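Local coordinates for pyocin-S2 immunity protein (Pseudomonas aeruginosa, PDB 4QKO) that binds the HNH nuclease domain of pyocin S2 and probably protects the producing cell against this toxin, at residues A[26-29]-A[33-36]; A[19-24]-A[63-68]; A[8-13]-A[71-76]. All blocks are in the same frame, centred on the assembly; numbering follows the deposited sequence. Where two conformers were deposited one is given.

Contacts 2 and 3 both join helix 10-21 to helix 65-78, at places whose centres lie about 13 Å apart; contact 1 instead ties the loop after helix 10-21 to the next helix, 31-45. Contacts 1 and 2 are partly buried and both border the pyocin chain, and their chemistry is mixed: an aromatic pair beside a serine in contact 1, a tyrosine bonded to an aspartate and covered by a proline in contact 2. They touch through the K27–D19 salt bridge and a probable hydrogen bond from H34 to the I20 carbonyl. Contact 3 lies at the surface, relies on one salt bridge, and meets no pyocin residue.

Contact 1: A[26-29]-A[33-36]; sequences KKFP and SHIQ
The rings of F28 and H34 form an offset edge-to-face pair: the imidazole turns an edge toward one face of the phenyl ring, with the planes at 86° and the centroids 5.7 Å apart. CD2 of F28 and CD2 of H34 are the nearest ring atoms, at 4.1 Å. The opposite face of F28 is covered from within its own loop by K27, whose CB sits 3.7 Å above the plane and over the ring centre. The phenyl is thus held between a lysine methylene and a histidine edge. The carbonyl O of S33 also approaches the ring obliquely, 3.7 Å from F28 CD1.

Next to this pair, the S33 hydroxyl is wedged against the loop backbone. Its OG lies 3.0 Å from F28 CA and 3.3 Å from F28 CB, a tight fit for an oxygen against carbon. OG also lies 3.4 Å from P29 N, a proline nitrogen with no hydrogen to give, so this is contact and not a bond. With chi1 at 68°, OG stands between the backbone N and the carbonyl carbon of S33, and its hydrogen bond goes to the carbonyl of T30, one turn earlier.

H34 is buried and gripped by both ring nitrogens. NE2 bonds to the carbonyl O of I20, and ND1 to the hydroxyl of Y85 of the pyocin-S2 chain; together they fix the rotation of the ring that meets F28. H34 of helix 31-45 thus links the toxin interface to the fold of the immunity protein, consistent with the role in toxin recognition of the corresponding helix in related colicin immunity proteins. The F28 side chain also packs on D19 and I20, so that the 26-29 loop fits between the end of helix 10-21 and the first turns of helix 31-45.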
loop_
_atom_site.group_PDB
_atom_site.type_symbol
_atom_site.label_atom_id
_atom_site.label_comp_id
_atom_site.label_asym_id
_atom_site.label_seq_id
_atom_site.Cartn_x
_atom_site.Cartn_y
_atom_site.Cartn_z
ATOM N N LYS A 26 0.922 -15.062 10.087
ATOM C CA LYS A 26 1.648 -16.294 10.264
ATOM C C LYS A 26 2.547 -16.565 9.054
ATOM O O LYS A 26 3.660 -17.085 9.213
ATOM C CB LYS A 26 0.702 -17.447 10.524
ATOM C CG LYS A 26 1.453 -18.760 10.621
ATOM C CD LYS A 26 0.895 -19.607 11.730
ATOM C CE LYS A 26 -0.300 -20.378 11.244
ATOM N NZ LYS A 26 0.119 -21.782 11.042
ATOM N N LYS A 27 2.084 -16.176 7.843
ATOM C CA LYS A 27 2.866 -16.357 6.627
ATOM C C LYS A 27 3.812 -15.195 6.338
ATOM O O LYS A 27 4.917 -15.411 5.866
ATOM C CB LYS A 27 1.949 -16.520 5.395
ATOM C CG LYS A 27 0.941 -17.672 5.453
ATOM C CD LYS A 27 1.598 -19.052 5.422
ATOM C CE LYS A 27 0.938 -20.031 4.416
ATOM N NZ LYS A 27 -0.533 -20.306 4.617
ATOM N N PHE A 28 3.337 -13.981 6.605
ATOM C CA PHE A 28 4.046 -12.721 6.389
ATOM C C PHE A 28 4.102 -11.895 7.675
ATOM O O PHE A 28 3.371 -10.881 7.827
ATOM C CB PHE A 28 3.317 -11.959 5.297
ATOM C CG PHE A 28 3.047 -12.807 4.114
ATOM C CD1 PHE A 28 4.108 -13.359 3.424
ATOM C CD2 PHE A 28 1.753 -13.099 3.734
ATOM C CE1 PHE A 28 3.882 -14.167 2.338
ATOM C CE2 PHE A 28 1.512 -13.871 2.641
ATOM C CZ PHE A 28 2.580 -14.440 1.963
ATOM N N PRO A 29 4.985 -12.315 8.623
ATOM C CA PRO A 29 5.006 -11.647 9.900
ATOM C C PRO A 29 5.466 -10.185 9.767
ATOM O O PRO A 29 5.029 -9.354 10.552
ATOM C CB PRO A 29 6.028 -12.430 10.721
ATOM C CG PRO A 29 6.552 -13.496 9.894
ATOM C CD PRO A 29 5.930 -13.428 8.531
ATOM N N SER A 33 8.313 -9.073 4.395
ATOM C CA SER A 33 7.921 -10.384 3.907
ATOM C C SER A 33 6.681 -10.291 3.012
ATOM O O SER A 33 6.557 -11.028 2.006
ATOM C CB SER A 33 7.612 -11.399 5.014
ATOM O OG SER A 33 6.444 -11.080 5.757
ATOM N N HIS A 34 5.741 -9.418 3.380
ATOM C CA HIS A 34 4.556 -9.239 2.547
ATOM C C HIS A 34 4.914 -8.627 1.195
ATOM O O HIS A 34 4.345 -9.007 0.159
ATOM C CB HIS A 34 3.543 -8.324 3.265
ATOM C CG HIS A 34 2.189 -8.361 2.685
ATOM N ND1 HIS A 34 1.792 -7.465 1.712
ATOM C CD2 HIS A 34 1.127 -9.161 2.926
ATOM C CE1 HIS A 34 0.541 -7.721 1.381
ATOM N NE2 HIS A 34 0.104 -8.743 2.108
ATOM N N ILE A 35 5.797 -7.652 1.197
ATOM C CA ILE A 35 6.188 -7.016 -0.046
ATOM C C ILE A 35 6.780 -8.040 -0.987
ATOM O O ILE A 35 6.477 -8.046 -2.205
ATOM C CB ILE A 35 7.155 -5.824 0.165
ATOM C CG1 ILE A 35 6.433 -4.632 0.796
ATOM C CG2 ILE A 35 7.758 -5.382 -1.174
ATOM C CD1 ILE A 35 7.308 -3.537 1.384
ATOM N N GLN A 36 7.616 -8.923 -0.433
ATOM C CA GLN A 36 8.198 -10.003 -1.225
ATOM C C GLN A 36 7.193 -10.932 -1.831
ATOM O O GLN A 36 7.313 -11.308 -2.999
ATOM C CB GLN A 36 9.204 -10.809 -0.389
ATOM C CG GLN A 36 10.492 -10.045 -0.293
ATOM C CD GLN A 36 11.015 -9.705 -1.693
ATOM O OE1 GLN A 36 11.180 -10.616 -2.541
ATOM N NE2 GLN A 36 11.237 -8.380 -1.966
#

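Contact 2: A[19-24]-A[63-68]; sequences DIYTNN and DSPAGV
At the capped N-terminus of helix 65-78, Y21 from the last turn of helix 10-21 meets D63 and P65 on either side of the N-cap residue S64. The Y21 hydroxyl donates to D63, OH to OD1 2.7 Å. It comes from above the carboxylate, 58° out of its plane, and ring and carboxylate stand nearly perpendicular. P65 lies over one face of the tyrosine: its CD is 4.1 Å from the ring centroid and 23° off the normal, a CH-pi contact shifted toward CD2, which CD approaches to 3.8 Å. Y21 carries CG anti to its own N (chi1 -166°), which sends the phenol from the helix end across to the other helix.

Each helix has its end sealed by a recognised motif. S64 OG accepts from G67 N at 2.9 Å, capping helix 65-78, and bonds also to E62. Helix 10-21 closes with a Schellman motif: N23 has positive phi, and N24 N and N23 N bond back to the carbonyls of D19 and I20. The N24 amide adds a nearly straight bond, ND2 to D19 OD1 3.0 Å, while D19 OD2 pairs with K27.

This junction borders the toxin. D63 OD2 bonds N71 of the pyocin-S2 chain, and P72 of that chain packs against both Y21 and D63.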
loop_
_atom_site.group_PDB
_atom_site.type_symbol
_atom_site.label_atom_id
_atom_site.label_comp_id
_atom_site.label_asym_id
_atom_site.label_seq_id
_atom_site.Cartn_x
_atom_site.Cartn_y
_atom_site.Cartn_z
ATOM N N ASP A 19 -3.704 -15.571 1.498
ATOM C CA ASP A 19 -2.701 -15.130 2.481
ATOM C C ASP A 19 -2.188 -13.732 2.258
ATOM O O ASP A 19 -2.062 -12.944 3.214
ATOM C CB ASP A 19 -1.518 -16.092 2.588
ATOM C CG ASP A 19 -1.920 -17.456 3.248
ATOM O OD1 ASP A 19 -2.898 -17.487 4.032
ATOM O OD2 ASP A 19 -1.261 -18.502 2.964
ATOM N N ILE A 20 -1.866 -13.423 1.009
ATOM C CA ILE A 20 -1.447 -12.045 0.688
ATOM C C ILE A 20 -2.585 -11.052 0.950
ATOM O O ILE A 20 -2.383 -10.032 1.626
ATOM C CB ILE A 20 -1.022 -11.907 -0.798
ATOM C CG1 ILE A 20 0.210 -12.745 -1.031
ATOM C CG2 ILE A 20 -0.795 -10.447 -1.120
ATOM C CD1 ILE A 20 0.735 -12.793 -2.462
ATOM N N TYR A 21 -3.777 -11.355 0.426
ATOM C CA TYR A 21 -4.928 -10.477 0.465
ATOM C C TYR A 21 -5.422 -10.158 1.867
ATOM O O TYR A 21 -5.769 -8.999 2.144
ATOM C CB TYR A 21 -6.077 -11.080 -0.323
ATOM C CG TYR A 21 -7.207 -10.170 -0.640
ATOM C CD1 TYR A 21 -7.171 -9.332 -1.751
ATOM C CD2 TYR A 21 -8.327 -10.134 0.183
ATOM C CE1 TYR A 21 -8.221 -8.483 -2.012
ATOM C CE2 TYR A 21 -9.398 -9.302 -0.073
ATOM C CZ TYR A 21 -9.366 -8.480 -1.166
ATOM O OH TYR A 21 -10.528 -7.733 -1.390
ATOM N N THR A 22 -5.449 -11.163 2.738
ATOM C CA THR A 22 -5.877 -10.986 4.123
ATOM C C THR A 22 -4.750 -10.552 5.031
ATOM O O THR A 22 -4.983 -10.337 6.240
ATOM C CB THR A 22 -6.476 -12.312 4.708
ATOM O OG1 THR A 22 -5.525 -13.372 4.535
ATOM C CG2 THR A 22 -7.757 -12.645 3.958
ATOM N N ASN A 23 -3.539 -10.449 4.508
ATOM C CA ASN A 23 -2.374 -10.143 5.311
ATOM C C ASN A 23 -2.237 -11.119 6.509
ATOM O O ASN A 23 -2.194 -10.716 7.689
ATOM C CB ASN A 23 -2.395 -8.683 5.781
ATOM C CG ASN A 23 -1.112 -8.252 6.432
ATOM O OD1 ASN A 23 -1.108 -7.344 7.295
ATOM N ND2 ASN A 23 -0.020 -8.866 6.062
ATOM N N ASN A 24 -2.158 -12.377 6.161
ATOM C CA ASN A 24 -1.942 -13.463 7.115
ATOM C C ASN A 24 -0.546 -13.330 7.739
ATOM O O ASN A 24 0.425 -13.575 7.070
ATOM C CB ASN A 24 -2.014 -14.784 6.387
ATOM C CG ASN A 24 -1.852 -15.983 7.339
ATOM O OD1 ASN A 24 -1.430 -15.842 8.454
ATOM N ND2 ASN A 24 -2.249 -17.116 6.900
ATOM N N ASP A 63 -14.167 -8.534 -6.229
ATOM C CA ASP A 63 -12.980 -8.152 -5.463
ATOM C C ASP A 63 -12.793 -9.113 -4.310
ATOM O O ASP A 63 -13.341 -8.878 -3.226
ATOM C CB ASP A 63 -13.121 -6.719 -4.941
ATOM C CG ASP A 63 -11.917 -6.277 -4.120
ATOM O OD1 ASP A 63 -10.915 -7.055 -3.975
ATOM O OD2 ASP A 63 -11.948 -5.120 -3.659
ATOM N N SER A 64 -12.009 -10.164 -4.529
ATOM C CA SER A 64 -11.756 -11.234 -3.543
ATOM C C SER A 64 -10.601 -12.089 -4.004
ATOM O O SER A 64 -10.346 -12.107 -5.178
ATOM C CB SER A 64 -12.988 -12.165 -3.453
ATOM O OG SER A 64 -13.190 -12.864 -4.650
ATOM N N PRO A 65 -10.008 -12.947 -3.136
ATOM C CA PRO A 65 -9.004 -13.914 -3.618
ATOM C C PRO A 65 -9.526 -14.821 -4.728
ATOM O O PRO A 65 -8.850 -15.025 -5.736
ATOM C CB PRO A 65 -8.687 -14.745 -2.378
ATOM C CG PRO A 65 -9.007 -13.848 -1.242
ATOM C CD PRO A 65 -10.097 -12.928 -1.671
ATOM N N ALA A 66 -10.764 -15.295 -4.626
ATOM C CA ALA A 66 -11.313 -16.089 -5.759
ATOM C C ALA A 66 -11.436 -15.276 -7.064
ATOM O O ALA A 66 -11.207 -15.809 -8.149
ATOM C CB ALA A 66 -12.665 -16.651 -5.398
ATOM N N GLY A 67 -11.812 -14.008 -6.950
ATOM C CA GLY A 67 -11.904 -13.135 -8.104
ATOM C C GLY A 67 -10.571 -12.977 -8.751
ATOM O O GLY A 67 -10.454 -12.988 -9.951
ATOM N N VAL A 68 -9.533 -12.877 -7.921
ATOM C CA VAL A 68 -8.178 -12.698 -8.421
ATOM C C VAL A 68 -7.749 -13.938 -9.177
ATOM O O VAL A 68 -7.200 -13.874 -10.310
ATOM C CB VAL A 68 -7.165 -12.422 -7.294
ATOM C CG1 VAL A 68 -5.738 -12.547 -7.834
ATOM C CG2 VAL A 68 -7.441 -11.090 -6.661
#

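Contact 3: A[8-13]-A[71-76]; sequences YTEKEF and EVKEWR
The ionic link across this contact is a salt bridge between E10, in the first turn of helix 10-21, and K73 of helix 65-78. K73 NZ donates to E10 OE2 at 2.8 Å, approaching on the syn side of the carboxylate and 27° out of its plane. Both chains are extended, with E10 chi1 at -168° and all four K73 torsions near 180°, and they cross at about a right angle; they bridge backbones whose nearest CA atoms, those of E10 and K73, are 8.5 Å apart. The lysine end adds a methylene, K73 CE lying 3.4 Å from E10 OE2.

Capping interactions set the start of helix 10-21, where T9 and E12 form a capping box. E12 N donates to T9 OG1 at 3.1 Å and T9 N donates to E12 OE1 at 3.0 Å. The same carboxylate oxygen also holds K2.

Apolar groups lie on the inner side of the salt bridge. F13 and V72 face each other more loosely, F13 CE2 to V72 CG1 4.6 Å, and V69, one turn before K73, packs on both E10 and F13. The ring of F84 meets that of F13.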
loop_
_atom_site.group_PDB
_atom_site.type_symbol
_atom_site.label_atom_id
_atom_site.label_comp_id
_atom_site.label_asym_id
_atom_site.label_seq_id
_atom_site.Cartn_x
_atom_site.Cartn_y
_atom_site.Cartn_z
ATOM N N TYR A 8 1.773 -24.849 -8.952
ATOM C CA TYR A 8 0.674 -24.773 -8.031
ATOM C C TYR A 8 -0.525 -25.487 -8.592
ATOM O O TYR A 8 -0.825 -25.345 -9.781
ATOM C CB TYR A 8 0.273 -23.317 -7.847
ATOM C CG TYR A 8 1.255 -22.479 -7.087
ATOM C CD1 TYR A 8 2.445 -22.030 -7.673
ATOM C CD2 TYR A 8 0.986 -22.120 -5.790
ATOM C CE1 TYR A 8 3.342 -21.216 -6.971
ATOM C CE2 TYR A 8 1.865 -21.330 -5.075
ATOM C CZ TYR A 8 3.046 -20.893 -5.669
ATOM O OH TYR A 8 3.891 -20.130 -4.937
ATOM N N THR A 9 -1.265 -26.196 -7.761
ATOM C CA THR A 9 -2.656 -26.392 -8.072
ATOM C C THR A 9 -3.401 -25.087 -7.882
ATOM O O THR A 9 -2.939 -24.215 -7.151
ATOM C CB THR A 9 -3.331 -27.423 -7.181
ATOM O OG1 THR A 9 -3.367 -26.964 -5.839
ATOM C CG2 THR A 9 -2.571 -28.740 -7.230
ATOM N N GLU A 10 -4.573 -24.983 -8.507
ATOM C CA GLU A 10 -5.465 -23.844 -8.294
ATOM C C GLU A 10 -5.769 -23.624 -6.804
ATOM O O GLU A 10 -5.716 -22.489 -6.333
ATOM C CB GLU A 10 -6.774 -24.002 -9.062
ATOM C CG GLU A 10 -7.598 -22.735 -9.117
ATOM C CD GLU A 10 -8.870 -22.866 -9.938
ATOM O OE1 GLU A 10 -9.860 -22.134 -9.664
ATOM O OE2 GLU A 10 -8.879 -23.672 -10.894
ATOM N N LYS A 11 -6.075 -24.699 -6.054
ATOM C CA LYS A 11 -6.324 -24.562 -4.612
ATOM C C LYS A 11 -5.120 -23.987 -3.839
ATOM O O LYS A 11 -5.313 -23.130 -2.922
ATOM C CB LYS A 11 -6.769 -25.907 -4.024
ATOM C CG LYS A 11 -7.155 -25.845 -2.560
ATOM C CD LYS A 11 -5.948 -26.052 -1.650
ATOM C CE LYS A 11 -5.851 -27.506 -1.200
ATOM N NZ LYS A 11 -7.016 -27.873 -0.349
ATOM N N GLU A 12 -3.907 -24.437 -4.185
ATOM C CA GLU A 12 -2.663 -23.917 -3.602
ATOM C C GLU A 12 -2.444 -22.446 -3.941
ATOM O O GLU A 12 -1.946 -21.653 -3.140
ATOM C CB GLU A 12 -1.419 -24.659 -4.052
ATOM C CG GLU A 12 -1.262 -26.078 -3.443
ATOM C CD GLU A 12 -0.205 -27.006 -4.134
ATOM O OE1 GLU A 12 0.267 -26.731 -5.280
ATOM O OE2 GLU A 12 0.160 -28.060 -3.497
ATOM N N PHE A 13 -2.725 -22.099 -5.185
ATOM C CA PHE A 13 -2.536 -20.706 -5.566
ATOM C C PHE A 13 -3.565 -19.799 -4.877
ATOM O O PHE A 13 -3.236 -18.723 -4.470
ATOM C CB PHE A 13 -2.645 -20.528 -7.075
ATOM C CG PHE A 13 -2.225 -19.178 -7.513
ATOM C CD1 PHE A 13 -0.905 -18.811 -7.402
ATOM C CD2 PHE A 13 -3.145 -18.265 -8.003
ATOM C CE1 PHE A 13 -0.476 -17.552 -7.805
ATOM C CE2 PHE A 13 -2.716 -17.002 -8.431
ATOM C CZ PHE A 13 -1.382 -16.645 -8.308
ATOM N N GLU A 71 -9.497 -14.400 -12.494
ATOM C CA GLU A 71 -9.037 -13.476 -13.503
ATOM C C GLU A 71 -7.700 -13.965 -14.099
ATOM O O GLU A 71 -7.448 -13.953 -15.301
ATOM C CB GLU A 71 -8.898 -12.051 -13.001
ATOM C CG GLU A 71 -8.446 -11.126 -14.128
ATOM C CD GLU A 71 -8.646 -9.647 -13.900
ATOM O OE1 GLU A 71 -9.170 -9.174 -12.855
ATOM O OE2 GLU A 71 -8.324 -8.931 -14.882
ATOM N N VAL A 72 -6.810 -14.382 -13.214
ATOM C CA VAL A 72 -5.530 -14.867 -13.606
ATOM C C VAL A 72 -5.700 -16.133 -14.449
ATOM O O VAL A 72 -5.105 -16.232 -15.548
ATOM C CB VAL A 72 -4.633 -15.200 -12.411
ATOM C CG1 VAL A 72 -3.420 -15.962 -12.836
ATOM C CG2 VAL A 72 -4.227 -13.941 -11.691
ATOM N N LYS A 73 -6.459 -17.096 -13.945
ATOM C CA LYS A 73 -6.631 -18.352 -14.676
ATOM C C LYS A 73 -7.157 -18.130 -16.133
ATOM O O LYS A 73 -6.643 -18.755 -17.122
ATOM C CB LYS A 73 -7.623 -19.210 -13.924
ATOM C CG LYS A 73 -7.992 -20.541 -14.522
ATOM C CD LYS A 73 -8.909 -21.344 -13.622
ATOM C CE LYS A 73 -8.996 -22.749 -14.174
ATOM N NZ LYS A 73 -10.041 -23.425 -13.380
ATOM N N GLU A 74 -8.161 -17.264 -16.233
ATOM C CA GLU A 74 -8.861 -17.073 -17.502
ATOM C C GLU A 74 -8.003 -16.301 -18.430
ATOM O O GLU A 74 -7.971 -16.609 -19.615
ATOM C CB GLU A 74 -10.197 -16.419 -17.283
ATOM C CG GLU A 74 -11.246 -17.325 -16.647
ATOM C CD GLU A 74 -12.639 -16.673 -16.548
ATOM O OE1 GLU A 74 -12.866 -15.551 -17.125
ATOM O OE2 GLU A 74 -13.536 -17.308 -15.935
ATOM N N TRP A 75 -7.265 -15.322 -17.920
ATOM C CA TRP A 75 -6.312 -14.572 -18.748
ATOM C C TRP A 75 -5.176 -15.467 -19.314
ATOM O O TRP A 75 -4.916 -15.469 -20.539
ATOM C CB TRP A 75 -5.731 -13.394 -17.998
ATOM C CG TRP A 75 -4.670 -12.640 -18.792
ATOM C CD1 TRP A 75 -4.897 -11.706 -19.697
ATOM C CD2 TRP A 75 -3.250 -12.833 -18.774
ATOM N NE1 TRP A 75 -3.747 -11.272 -20.242
ATOM C CE2 TRP A 75 -2.708 -11.941 -19.697
ATOM C CE3 TRP A 75 -2.387 -13.625 -18.027
ATOM C CZ2 TRP A 75 -1.331 -11.814 -19.925
ATOM C CZ3 TRP A 75 -1.027 -13.537 -18.256
ATOM C CH2 TRP A 75 -0.506 -12.605 -19.203
ATOM N N ARG A 76 -4.573 -16.316 -18.498
ATOM C CA ARG A 76 -3.459 -17.160 -18.968
ATOM C C ARG A 76 -3.996 -18.169 -19.962
ATOM O O ARG A 76 -3.307 -18.476 -20.914
ATOM C CB ARG A 76 -2.732 -17.902 -17.825
ATOM C CG ARG A 76 -2.026 -17.012 -16.811
ATOM C CD ARG A 76 -1.375 -17.798 -15.664
ATOM N NE ARG A 76 -0.318 -18.706 -16.122
ATOM C CZ ARG A 76 0.916 -18.370 -16.486
ATOM N NH1 ARG A 76 1.383 -17.146 -16.372
ATOM N NH2 ARG A 76 1.708 -19.337 -16.935
#